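Long-range contact in single-stranded-DNA-specific exonuclease RecJ (Thermus thermophilus, PDB 2ZXR), which degrades single-stranded DNA in the 5' to 3' direction as a metal-dependent exonuclease, preferring magnesium and binding no double-stranded DNA: residues V27-L33 / R625-L629. Numbering follows the deposited sequence.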
ATOM      1  N   VAL A  27     -16.401  14.946  -4.129  1.00 30.79           N
ATOM      2  CA  VAL A  27     -15.139  15.291  -3.480  1.00 28.81           C
ATOM      3  C   VAL A  27     -14.313  16.260  -4.315  1.00 27.71           C
ATOM      4  O   VAL A  27     -14.532  16.410  -5.515  1.00 27.43           O
ATOM      5  CB  VAL A  27     -14.262  14.015  -3.217  1.00 29.07           C
ATOM      6  CG1 VAL A  27     -15.002  13.039  -2.289  1.00 28.74           C
ATOM      7  CG2 VAL A  27     -13.921  13.324  -4.547  1.00 28.44           C
ATOM      8  N   GLY A  28     -13.368  16.926  -3.665  1.00 26.88           N
ATOM      9  CA  GLY A  28     -12.483  17.832  -4.367  1.00 26.73           C
ATOM     10  C   GLY A  28     -11.530  17.109  -5.313  1.00 26.83           C
ATOM     11  O   GLY A  28     -11.541  15.874  -5.398  1.00 25.78           O
ATOM     12  N   PRO A  29     -10.675  17.857  -6.038  1.00 26.52           N
ATOM     13  CA  PRO A  29      -9.703  17.311  -6.999  1.00 26.52           C
ATOM     14  C   PRO A  29      -8.603  16.364  -6.458  1.00 26.64           C
ATOM     15  O   PRO A  29      -8.233  15.423  -7.129  1.00 27.26           O
ATOM     16  CB  PRO A  29      -9.133  18.568  -7.670  1.00 26.61           C
ATOM     17  CG  PRO A  29      -9.191  19.604  -6.567  1.00 25.95           C
ATOM     18  CD  PRO A  29     -10.546  19.321  -5.908  1.00 27.14           C
ATOM     19  N   GLU A  30      -8.095  16.593  -5.256  1.00 27.83           N
ATOM     20  CA  GLU A  30      -7.056  15.719  -4.699  1.00 28.28           C
ATOM     21  C   GLU A  30      -7.538  14.302  -4.495  1.00 27.63           C
ATOM     22  O   GLU A  30      -6.966  13.346  -5.031  1.00 28.45           O
ATOM     23  CB  GLU A  30      -6.559  16.257  -3.358  1.00 29.57           C
ATOM     24  CG  GLU A  30      -5.910  17.619  -3.442  1.00 30.81           C
ATOM     25  CD  GLU A  30      -6.930  18.725  -3.540  1.00 31.64           C
ATOM     26  OE1 GLU A  30      -8.119  18.473  -3.200  1.00 31.75           O
ATOM     27  OE2 GLU A  30      -6.541  19.838  -3.948  1.00 31.80           O
ATOM     28  N   ALA A  31      -8.595  14.164  -3.709  1.00 27.17           N
ATOM     29  CA  ALA A  31      -9.168  12.860  -3.433  1.00 27.02           C
ATOM     30  C   ALA A  31      -9.646  12.200  -4.731  1.00 27.28           C
ATOM     31  O   ALA A  31      -9.461  10.993  -4.934  1.00 26.17           O
ATOM     32  CB  ALA A  31     -10.321  13.006  -2.441  1.00 27.60           C
ATOM     33  N   ALA A  32     -10.253  12.983  -5.622  1.00 27.43           N
ATOM     34  CA  ALA A  32     -10.722  12.419  -6.891  1.00 28.32           C
ATOM     35  C   ALA A  32      -9.546  11.847  -7.677  1.00 28.35           C
ATOM     36  O   ALA A  32      -9.697  10.878  -8.402  1.00 28.94           O
ATOM     37  CB  ALA A  32     -11.446  13.476  -7.721  1.00 27.66           C
ATOM     38  N   LEU A  33      -8.378  12.458  -7.542  1.00 29.07           N
ATOM     39  CA  LEU A  33      -7.190  11.970  -8.231  1.00 29.71           C
ATOM     40  C   LEU A  33      -6.902  10.544  -7.728  1.00 30.05           C
ATOM     41  O   LEU A  33      -6.648   9.621  -8.520  1.00 29.61           O
ATOM     42  CB  LEU A  33      -6.006  12.880  -7.900  1.00 31.13           C
ATOM     43  CG  LEU A  33      -5.336  13.670  -9.020  1.00 33.50           C
ATOM     44  CD1 LEU A  33      -4.519  14.830  -8.428  1.00 34.43           C
ATOM     45  CD2 LEU A  33      -4.441  12.736  -9.805  1.00 34.90           C
ATOM     46  N   ARG A 625     -11.235  24.616  -6.958  1.00 37.94           N
ATOM     47  CA  ARG A 625     -10.144  23.875  -6.345  1.00 36.10           C
ATOM     48  C   ARG A 625      -9.387  23.071  -7.399  1.00 34.39           C
ATOM     49  O   ARG A 625      -8.197  22.800  -7.243  1.00 32.80           O
ATOM     50  CB  ARG A 625     -10.680  22.953  -5.246  1.00 36.44           C
ATOM     51  CG  ARG A 625     -11.147  23.689  -3.985  1.00 36.99           C
ATOM     52  CD  ARG A 625     -10.985  22.787  -2.768  1.00 38.39           C
ATOM     53  NE  ARG A 625     -12.005  21.749  -2.690  1.00 37.61           N
ATOM     54  CZ  ARG A 625     -11.837  20.561  -2.102  1.00 37.46           C
ATOM     55  NH1 ARG A 625     -10.684  20.234  -1.543  1.00 36.64           N
ATOM     56  NH2 ARG A 625     -12.843  19.697  -2.054  1.00 36.82           N
ATOM     57  N   LEU A 626     -10.079  22.683  -8.471  1.00 32.83           N
ATOM     58  CA  LEU A 626      -9.424  21.946  -9.545  1.00 32.40           C
ATOM     59  C   LEU A 626      -8.433  22.943 -10.174  1.00 31.77           C
ATOM     60  O   LEU A 626      -7.271  22.619 -10.434  1.00 31.39           O
ATOM     61  CB  LEU A 626     -10.444  21.492 -10.600  1.00 32.49           C
ATOM     62  CG  LEU A 626     -10.222  20.199 -11.397  1.00 33.62           C
ATOM     63  CD1 LEU A 626     -11.027  20.272 -12.680  1.00 33.50           C
ATOM     64  CD2 LEU A 626      -8.781  19.981 -11.737  1.00 33.21           C
ATOM     65  N   LYS A 627      -8.893  24.169 -10.386  1.00 31.03           N
ATOM     66  CA  LYS A 627      -8.046  25.191 -10.992  1.00 31.72           C
ATOM     67  C   LYS A 627      -6.838  25.445 -10.125  1.00 30.60           C
ATOM     68  O   LYS A 627      -5.703  25.515 -10.608  1.00 29.63           O
ATOM     69  CB  LYS A 627      -8.819  26.496 -11.162  1.00 33.60           C
ATOM     70  CG  LYS A 627      -8.805  27.020 -12.581  1.00 36.29           C
ATOM     71  CD  LYS A 627      -8.414  28.495 -12.632  1.00 38.10           C
ATOM     72  CE  LYS A 627      -9.608  29.422 -12.463  1.00 39.13           C
ATOM     73  NZ  LYS A 627      -9.210  30.844 -12.737  1.00 40.03           N
ATOM     74  N   ALA A 628      -7.105  25.592  -8.836  1.00 29.42           N
ATOM     75  CA  ALA A 628      -6.061  25.842  -7.862  1.00 29.25           C
ATOM     76  C   ALA A 628      -5.021  24.734  -7.882  1.00 28.61           C
ATOM     77  O   ALA A 628      -3.832  25.003  -7.752  1.00 28.10           O
ATOM     78  CB  ALA A 628      -6.674  25.964  -6.457  1.00 30.05           C
ATOM     79  N   LEU A 629      -5.457  23.484  -8.021  1.00 27.33           N
ATOM     80  CA  LEU A 629      -4.482  22.388  -8.065  1.00 26.88           C
ATOM     81  C   LEU A 629      -3.564  22.540  -9.294  1.00 26.47           C
ATOM     82  O   LEU A 629      -2.337  22.395  -9.198  1.00 26.10           O
ATOM     83  CB  LEU A 629      -5.190  21.027  -8.109  1.00 25.07           C
ATOM     84  CG  LEU A 629      -4.323  19.767  -8.118  1.00 24.41           C
ATOM     85  CD1 LEU A 629      -5.168  18.579  -7.574  1.00 25.02           C
ATOM     86  CD2 LEU A 629      -3.819  19.469  -9.522  1.00 23.34           C
TER
HETATM   87  O   HOH W   1      -6.647  22.338  -4.913  1.00 28.02           O
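R625 reaches from its helix over the first turn of helix 29-37 and lays its guanidinium across G28 and P29. P29 CD sits 4.2 Å above the guanidinium plane, over its centre, and G28 CA lies over the same face; its 3.0 Å distance from R625 NH2 is doubtfully short, and R625 NH2 and G28 N are two donors that do not bond each other. A bend at chi3 (-75°) brings the group back over the turn. The side chain of E30 crosses that of R625 at about a right angle; its OE1 stands 3.5 Å from R625 NH1, well out of the guanidinium plane, so this salt bridge works through charge alone. The other carboxylate oxygen, E30 OE2, takes a 2.7 Å hydrogen bond from a water that also donates to the backbone O of R625, linking the two helices where no direct hydrogen bond does. Beneath this polar layer the P29 ring is wedged against the R625-L626 backbone, with P29 CG 3.4 Å from R625 O. L629, CG anti to the backbone N (chi1 -178°), brings CD1 against both P29 CB and L33 CD1, 3.9 Å from the latter. Farther out, E446 of helix 440-447 forms a salt bridge with R625 NH2. W18 hydrogen-bonds P29 O and packs on L33 and L629. The axes of helix segments 29-33 and 625-629 make a 76° angle and approach to 10.3 Å: a steep helix-helix packing, with P29 and R625 at its centre, that joins the N-terminal region to the RecJ C-terminal domain, away from the metal site.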